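PDB 7JQY: Cif-like 1 from Burkholderia cenocepacia, which probably hydrolyses epoxides, as a Cif-like member of the alpha/beta hydrolase fold that assembles into octamers. Local coordinates for residues I191-F194 with Y195-T199; I167-F170 with G171-Q175; G224-L227 with Y228-F231. The protein carries 1 engineered substitution. All coordinates share one frame; numbering follows the deposited sequence.

Contact 1: residues I191-F194 with Y195-T199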
loop_
_atom_site.group_PDB
_atom_site.type_symbol
_atom_site.label_atom_id
_atom_site.label_comp_id
_atom_site.label_asym_id
_atom_site.label_seq_id
_atom_site.Cartn_x
_atom_site.Cartn_y
_atom_site.Cartn_z
ATOM N N ILE B 191 6.275 18.481 -0.680
ATOM C CA ILE B 191 6.613 19.756 -0.055
ATOM C C ILE B 191 8.124 19.965 0.011
ATOM O O ILE B 191 8.606 21.095 -0.122
ATOM C CB ILE B 191 5.948 19.837 1.331
ATOM C CG1 ILE B 191 4.481 20.220 1.167
ATOM C CG2 ILE B 191 6.656 20.821 2.242
ATOM C CD1 ILE B 191 3.574 19.705 2.314
ATOM N N LEU B 192 8.898 18.901 0.247
ATOM C CA LEU B 192 10.352 19.047 0.228
ATOM C C LEU B 192 10.833 19.490 -1.148
ATOM O O LEU B 192 11.736 20.327 -1.263
ATOM C CB LEU B 192 11.031 17.735 0.625
ATOM C CG LEU B 192 11.598 17.600 2.038
ATOM C CD1 LEU B 192 10.474 17.569 3.080
ATOM C CD2 LEU B 192 12.423 16.339 2.122
ATOM N N ASP B 193 10.252 18.921 -2.206
ATOM C CA ASP B 193 10.642 19.323 -3.549
ATOM C C ASP B 193 10.214 20.754 -3.827
ATOM O O ASP B 193 11.007 21.565 -4.323
ATOM C CB ASP B 193 10.037 18.382 -4.586
ATOM C CG ASP B 193 10.647 18.587 -5.962
ATOM O OD1 ASP B 193 11.733 18.020 -6.214
ATOM O OD2 ASP B 193 10.052 19.332 -6.770
ATOM N N PHE B 194 8.965 21.089 -3.484
ATOM C CA PHE B 194 8.500 22.459 -3.654
ATOM C C PHE B 194 9.446 23.440 -2.968
ATOM O O PHE B 194 9.837 24.462 -3.552
ATOM C CB PHE B 194 7.082 22.588 -3.099
ATOM C CG PHE B 194 6.422 23.879 -3.427
ATOM C CD1 PHE B 194 6.665 25.006 -2.657
ATOM C CD2 PHE B 194 5.558 23.974 -4.508
ATOM C CE1 PHE B 194 6.063 26.219 -2.966
ATOM C CE2 PHE B 194 4.954 25.180 -4.827
ATOM C CZ PHE B 194 5.205 26.302 -4.056
ATOM N N TYR B 195 9.884 23.104 -1.778
ATOM C CA TYR B 195 10.734 23.958 -1.037
ATOM C C TYR B 195 12.120 24.091 -1.602
ATOM O O TYR B 195 12.574 25.159 -1.782
ATOM C CB TYR B 195 10.833 23.457 0.396
ATOM C CG TYR B 195 10.570 24.463 1.454
ATOM C CD1 TYR B 195 9.317 24.683 1.908
ATOM C CD2 TYR B 195 11.570 25.164 2.016
ATOM C CE1 TYR B 195 9.063 25.599 2.890
ATOM C CE2 TYR B 195 11.330 26.078 2.993
ATOM C CZ TYR B 195 10.068 26.283 3.427
ATOM O OH TYR B 195 9.817 27.175 4.401
ATOM N N LYS B 196 12.763 22.994 -1.925
ATOM C CA LYS B 196 14.158 23.046 -2.344
ATOM C C LYS B 196 14.320 23.687 -3.715
ATOM O O LYS B 196 15.344 24.323 -3.976
ATOM C CB LYS B 196 14.759 21.643 -2.336
ATOM C CG LYS B 196 14.959 21.081 -0.945
ATOM C CD LYS B 196 15.671 19.763 -1.035
ATOM C CE LYS B 196 15.216 18.771 0.002
ATOM N NZ LYS B 196 16.280 17.737 0.200
ATOM N N LYS B 197 13.320 23.561 -4.588
ATOM C CA LYS B 197 13.397 24.193 -5.898
ATOM C C LYS B 197 13.402 25.714 -5.807
ATOM O O LYS B 197 13.887 26.379 -6.727
ATOM C CB LYS B 197 12.223 23.728 -6.766
ATOM C CG LYS B 197 12.555 22.528 -7.615
ATOM C CD LYS B 197 11.346 21.951 -8.311
ATOM C CE LYS B 197 11.810 20.942 -9.350
ATOM N NZ LYS B 197 11.528 19.545 -8.924
ATOM N N ARG B 198 12.909 26.280 -4.708
ATOM C CA ARG B 198 12.810 27.723 -4.552
ATOM C C ARG B 198 13.795 28.283 -3.533
ATOM O O ARG B 198 13.829 29.500 -3.327
ATOM C CB ARG B 198 11.381 28.103 -4.153
ATOM C CG ARG B 198 10.340 27.830 -5.239
ATOM C CD ARG B 198 8.902 27.798 -4.650
ATOM N NE ARG B 198 7.906 27.780 -5.716
ATOM C CZ ARG B 198 7.600 26.707 -6.436
ATOM N NH1 ARG B 198 8.200 25.539 -6.199
ATOM N NH2 ARG B 198 6.700 26.802 -7.405
ATOM N N THR B 199 14.560 27.437 -2.854
ATOM C CA THR B 199 15.552 27.938 -1.917
ATOM C C THR B 199 16.873 28.160 -2.644
ATOM O O THR B 199 17.119 27.619 -3.728
ATOM C CB THR B 199 15.743 26.973 -0.737
ATOM O OG1 THR B 199 16.434 27.638 0.327
ATOM C CG2 THR B 199 16.539 25.746 -1.151
#

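Contact 2: residues I167-F170 with G171-Q175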
loop_
_atom_site.group_PDB
_atom_site.type_symbol
_atom_site.label_atom_id
_atom_site.label_comp_id
_atom_site.label_asym_id
_atom_site.label_seq_id
_atom_site.Cartn_x
_atom_site.Cartn_y
_atom_site.Cartn_z
ATOM N N ILE B 167 4.670 29.625 -10.665
ATOM C CA ILE B 167 3.307 29.504 -10.164
ATOM C C ILE B 167 2.593 28.382 -10.903
ATOM O O ILE B 167 1.362 28.377 -10.999
ATOM C CB ILE B 167 2.543 30.839 -10.282
ATOM C CG1 ILE B 167 2.459 31.296 -11.738
ATOM C CG2 ILE B 167 3.219 31.917 -9.445
ATOM C CD1 ILE B 167 1.455 32.411 -11.964
ATOM N N TRP B 168 3.356 27.397 -11.386
ATOM C CA TRP B 168 2.751 26.238 -12.035
ATOM C C TRP B 168 1.704 25.577 -11.146
ATOM O O TRP B 168 0.719 25.019 -11.646
ATOM C CB TRP B 168 3.835 25.216 -12.394
ATOM C CG TRP B 168 4.415 24.496 -11.191
ATOM C CD1 TRP B 168 5.548 24.829 -10.503
ATOM C CD2 TRP B 168 3.874 23.336 -10.533
ATOM N NE1 TRP B 168 5.746 23.952 -9.459
ATOM C CE2 TRP B 168 4.734 23.029 -9.454
ATOM C CE3 TRP B 168 2.747 22.534 -10.747
ATOM C CZ2 TRP B 168 4.507 21.951 -8.602
ATOM C CZ3 TRP B 168 2.519 21.464 -9.891
ATOM C CH2 TRP B 168 3.398 21.182 -8.835
ATOM N N HIS B 169 1.898 25.639 -9.828
ATOM C CA HIS B 169 1.076 24.906 -8.880
ATOM C C HIS B 169 -0.267 25.571 -8.615
ATOM O O HIS B 169 -1.125 24.951 -7.978
ATOM C CB HIS B 169 1.856 24.719 -7.573
ATOM C CG HIS B 169 2.237 26.004 -6.910
ATOM N ND1 HIS B 169 3.160 26.878 -7.447
ATOM C CD2 HIS B 169 1.820 26.563 -5.747
ATOM C CE1 HIS B 169 3.287 27.924 -6.649
ATOM N NE2 HIS B 169 2.485 27.757 -5.609
ATOM N N PHE B 170 -0.463 26.811 -9.068
ATOM C CA PHE B 170 -1.757 27.467 -8.909
ATOM C C PHE B 170 -2.865 26.626 -9.529
ATOM O O PHE B 170 -3.938 26.448 -8.936
ATOM C CB PHE B 170 -1.732 28.859 -9.546
ATOM C CG PHE B 170 -1.067 29.916 -8.702
ATOM C CD1 PHE B 170 -0.145 29.574 -7.725
ATOM C CD2 PHE B 170 -1.365 31.255 -8.892
ATOM C CE1 PHE B 170 0.464 30.550 -6.950
ATOM C CE2 PHE B 170 -0.763 32.233 -8.120
ATOM C CZ PHE B 170 0.153 31.881 -7.149
ATOM N N GLY B 171 -2.631 26.118 -10.741
ATOM C CA GLY B 171 -3.636 25.290 -11.387
ATOM C C GLY B 171 -3.971 24.039 -10.591
ATOM O O GLY B 171 -5.138 23.774 -10.293
ATOM N N LEU B 172 -2.950 23.247 -10.248
ATOM C CA LEU B 172 -3.187 21.997 -9.532
ATOM C C LEU B 172 -3.890 22.248 -8.207
ATOM O O LEU B 172 -4.869 21.577 -7.875
ATOM C CB LEU B 172 -1.868 21.255 -9.303
ATOM C CG LEU B 172 -1.983 20.072 -8.337
ATOM C CD1 LEU B 172 -2.874 18.988 -8.921
ATOM C CD2 LEU B 172 -0.616 19.504 -7.965
ATOM N N HIS B 173 -3.393 23.209 -7.428
ATOM C CA HIS B 173 -3.987 23.471 -6.127
ATOM C C HIS B 173 -5.432 23.917 -6.255
ATOM O O HIS B 173 -6.225 23.723 -5.329
ATOM C CB HIS B 173 -3.172 24.516 -5.379
ATOM C CG HIS B 173 -1.843 24.012 -4.918
ATOM N ND1 HIS B 173 -1.048 24.711 -4.038
ATOM C CD2 HIS B 173 -1.170 22.876 -5.219
ATOM C CE1 HIS B 173 0.062 24.030 -3.819
ATOM N NE2 HIS B 173 0.012 22.912 -4.520
ATOM N N GLN B 174 -5.806 24.489 -7.395
ATOM C CA GLN B 174 -7.178 24.938 -7.565
ATOM C C GLN B 174 -8.114 23.830 -8.024
ATOM O O GLN B 174 -9.313 24.086 -8.157
ATOM C CB GLN B 174 -7.230 26.117 -8.540
ATOM C CG GLN B 174 -6.860 27.442 -7.904
ATOM C CD GLN B 174 -6.644 28.544 -8.935
ATOM O OE1 GLN B 174 -6.529 28.272 -10.124
ATOM N NE2 GLN B 174 -6.567 29.783 -8.476
ATOM N N GLN B 175 -7.615 22.613 -8.237
ATOM C CA GLN B 175 -8.459 21.469 -8.596
ATOM C C GLN B 175 -8.981 20.795 -7.321
ATOM O O GLN B 175 -8.271 20.018 -6.672
ATOM C CB GLN B 175 -7.678 20.488 -9.465
ATOM C CG GLN B 175 -7.017 21.122 -10.693
ATOM C CD GLN B 175 -7.974 21.989 -11.499
ATOM O OE1 GLN B 175 -8.921 21.486 -12.111
ATOM N NE2 GLN B 175 -7.742 23.299 -11.489
HETATM O O HOH W 1 -0.678 22.745 -12.599
HETATM O O HOH W 2 -1.095 27.257 -13.148
#

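Contact 3: residues G224-L227 with Y228-F231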
loop_
_atom_site.group_PDB
_atom_site.type_symbol
_atom_site.label_atom_id
_atom_site.label_comp_id
_atom_site.label_asym_id
_atom_site.label_seq_id
_atom_site.Cartn_x
_atom_site.Cartn_y
_atom_site.Cartn_z
ATOM N N GLY B 224 -5.354 24.053 3.092
ATOM C CA GLY B 224 -4.308 24.789 2.389
ATOM C C GLY B 224 -4.678 25.096 0.950
ATOM O O GLY B 224 -4.495 26.218 0.482
ATOM N N PHE B 225 -5.275 24.124 0.251
ATOM C CA PHE B 225 -5.616 24.326 -1.155
ATOM C C PHE B 225 -6.779 25.293 -1.332
ATOM O O PHE B 225 -6.895 25.928 -2.387
ATOM C CB PHE B 225 -5.936 22.986 -1.817
ATOM C CG PHE B 225 -4.750 22.077 -1.935
ATOM C CD1 PHE B 225 -3.475 22.601 -2.095
ATOM C CD2 PHE B 225 -4.906 20.699 -1.870
ATOM C CE1 PHE B 225 -2.372 21.763 -2.202
ATOM C CE2 PHE B 225 -3.814 19.859 -1.965
ATOM C CZ PHE B 225 -2.543 20.393 -2.135
ATOM N N GLU B 226 -7.667 25.392 -0.336
ATOM C CA GLU B 226 -8.766 26.348 -0.394
ATOM C C GLU B 226 -8.283 27.794 -0.345
ATOM O O GLU B 226 -9.009 28.696 -0.784
ATOM C CB GLU B 226 -9.746 26.093 0.758
ATOM C CG GLU B 226 -10.499 24.768 0.670
ATOM C CD GLU B 226 -11.481 24.710 -0.489
ATOM O OE1 GLU B 226 -12.023 25.771 -0.866
ATOM O OE2 GLU B 226 -11.714 23.605 -1.026
ATOM N N LEU B 227 -7.086 28.041 0.190
ATOM C CA LEU B 227 -6.506 29.372 0.068
ATOM C C LEU B 227 -6.308 29.736 -1.397
ATOM O O LEU B 227 -6.602 30.863 -1.810
ATOM C CB LEU B 227 -5.164 29.439 0.799
ATOM C CG LEU B 227 -5.137 28.998 2.259
ATOM C CD1 LEU B 227 -3.703 28.729 2.744
ATOM C CD2 LEU B 227 -5.782 30.084 3.062
ATOM N N TYR B 228 -5.838 28.772 -2.197
ATOM C CA TYR B 228 -5.619 28.959 -3.627
ATOM C C TYR B 228 -6.927 28.948 -4.409
ATOM O O TYR B 228 -7.042 29.623 -5.438
ATOM C CB TYR B 228 -4.677 27.871 -4.152
ATOM C CG TYR B 228 -3.266 27.964 -3.593
ATOM C CD1 TYR B 228 -2.240 28.514 -4.346
ATOM C CD2 TYR B 228 -2.964 27.499 -2.314
ATOM C CE1 TYR B 228 -0.955 28.613 -3.848
ATOM C CE2 TYR B 228 -1.679 27.587 -1.806
ATOM C CZ TYR B 228 -0.677 28.148 -2.582
ATOM O OH TYR B 228 0.602 28.249 -2.094
ATOM N N ARG B 229 -7.912 28.171 -3.955
ATOM C CA ARG B 229 -9.196 28.151 -4.641
ATOM C C ARG B 229 -9.954 29.451 -4.433
ATOM O O ARG B 229 -10.872 29.750 -5.202
ATOM C CB ARG B 229 -10.013 26.954 -4.182
ATOM C CG ARG B 229 -9.469 25.650 -4.713
ATOM C CD ARG B 229 -9.729 24.497 -3.753
ATOM N NE ARG B 229 -8.844 23.378 -4.062
ATOM C CZ ARG B 229 -8.822 22.229 -3.396
ATOM N NH1 ARG B 229 -9.648 22.033 -2.359
ATOM N NH2 ARG B 229 -7.967 21.277 -3.761
ATOM N N ALA B 230 -9.560 30.241 -3.439
ATOM C CA ALA B 230 -10.137 31.554 -3.184
ATOM C C ALA B 230 -9.432 32.686 -3.937
ATOM O O ALA B 230 -9.827 33.844 -3.772
ATOM C CB ALA B 230 -10.103 31.863 -1.686
ATOM N N PHE B 231 -8.379 32.402 -4.712
ATOM C CA PHE B 231 -7.657 33.474 -5.410
ATOM C C PHE B 231 -8.552 34.370 -6.265
ATOM O O PHE B 231 -8.404 35.601 -6.177
ATOM C CB PHE B 231 -6.517 32.893 -6.261
ATOM C CG PHE B 231 -5.259 32.603 -5.487
ATOM C CD1 PHE B 231 -5.125 33.005 -4.164
ATOM C CD2 PHE B 231 -4.230 31.883 -6.069
ATOM C CE1 PHE B 231 -3.966 32.718 -3.448
ATOM C CE2 PHE B 231 -3.072 31.595 -5.365
ATOM C CZ PHE B 231 -2.936 32.009 -4.053
#

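Contact 1: residues I191-F194 with Y195-T199
Phe-194 and Arg-198 form a cation-pi stack between residues four apart, near the C-terminal end of helix 187-198, one of the helices inserted between strands 140-146 and 250-255 of the alpha/beta hydrolase core. The guanidinium lies flat over one face of the ring, with planes only 5° apart and Arg-198 CZ 3.4 Å from Phe-194 CZ. The overlap follows from Phe-194 carrying CG anti to its N (chi1 -170°) and from the arginine running extended from CG to NE before its end group turns over the phenyl face. From its place over the ring, Arg-198 NH1 also donates to Phe-194 O over 3.3 Å, with the acceptor close to the guanidinium plane. Beyond the helix, Arg-198 NH2 is bonded to Gln-166 O, so stack and hydrogen bonds together restrict the group's rotation.

A second pair of the same spacing runs alongside. Lys-197 NZ reaches the syn lone pair of Asp-193 OD2 at 2.6 Å, the salt bridge being closed by a bend at the far end of the lysine chain. Lys-197 N is also bonded to Asp-193 O (3.1 Å), in the regular helical pattern. Elsewhere round the helix, Tyr-195 OH takes Asp-288 and Gln-59 as partners, while Lys-196 NZ pairs with Glu-88 of the second subunit.

With Asp-193 one turn before Lys-197 and Phe-194 one turn before Arg-198, the helix holds positive groups beside its C-terminal end, where the helix dipole would be expected to favour them.

Contact 2: residues I167-F170 with G171-Q175
His-169 lays its CB over one face of the His-173 imidazole, 4.2 Å from the centroid of that ring, as a CH-pi contact. The His-169 ring follows with its edge, so the two imidazoles meet T-shaped, planes at 74°, with His-169 CD2 3.6 Å from His-173 CE1. What turns the edge this way is a chi1 of 61°, which tucks CG of His-169 between its own N and carbonyl carbon. The backbone reinforces the pair, because His-173 N donates to His-169 O over 2.9 Å.

One residue earlier, Trp-168 and Leu-172 run side by side in the same direction and touch at CZ3 and CD2 (4.2 Å). The carbonyl of Trp-168 is taken up by two waters; one accepts from Gly-171 N at 3.1 Å, and the other, more weakly, from Leu-172 N. The waters thus bridge the Trp-168 carbonyl to the amides of the next turn.

His-173 NE2 is bonded to Tyr-190 OH of helix 187-198, against which Trp-168 and Leu-172 also pack. Leu-172 further meets helix 178-183, and Gln-174 rests on helix 231-241, placing helix 169-173 among helices 178-183, 187-198 and 231-241, which follow strand 140-146.

Contact 3: residues G224-L227 with Y228-F231
The Arg-229 guanidinium meets two unlike partners, one over a face and the other at an edge. Over one face of the guanidinium lies CB of Phe-225, 3.3 Å from Arg-229 NH2; the phenyl ring beyond is inclined at 45° to the guanidinium, so this is a slanted contact and not a parallel stack. At the edge, Arg-229 NH1 donates to Glu-226 OE2 over 2.9 Å in a fairly straight bond. That salt bridge is lopsided: the oxygen lies in the guanidinium plane, yet the donor stands well above the carboxylate plane. Glu-226 reaches it by folding back at chi2 (-68°), which brings its carboxylate across the arginine chain, nearly perpendicular to the guanidinium (planes 80° apart).

Each charge has a further partner, Glu-180 for Arg-229 NH1 and Arg-176 for Glu-226 OE2. The result is a charge network tying the helix end to helix 178-183 and the loop before it.

The other two aromatic side chains, Tyr-228 and Phe-231, meet carbonyls. Gly-224 O lies in the plane of the Tyr-228 ring at its edge, 3.4 Å from CD2, while Leu-227 O approaches Phe-231 CD1 obliquely at 3.5 Å. Leu-227 O also accepts from Lys-98 NZ.

Along the backbone, Arg-229 N is bonded firmly to Phe-225 O (2.9 Å), but Ala-230 N makes only weak bonds, to Glu-226 O and Leu-227 O, as helix 220-229 gives way to the turn before helix 231-241. Tyr-228 meets Trp-57 edge-to-face and comes close to what is probably the nucleophile elbow, which carries the engineered serine in this variant. A helix end set above the core in this way is consistent with the helical cap of alpha/beta-hydrolase epoxide hydrolases.

Along the chain the order is contact 2, contact 1, contact 3, all in the run of helices that precedes strand 250-255. Contact 2 lies between the others: its centre is about 15 Å from that of contact 1 and about 9 Å from that of contact 3, whereas contacts 1 and 3 are about 19 Å apart and do not touch. On one side His-169 meets Phe-194 edge-to-face; on the other, His-173 O probably accepts from Arg-229 NE (2.9 Å) and His-173 packs on Phe-225. Contact 2 thereby joins helix 187-198 to helix 220-229, with Phe-194, His-169 and Tyr-228 all close to the probable nucleophile elbow and its engineered serine.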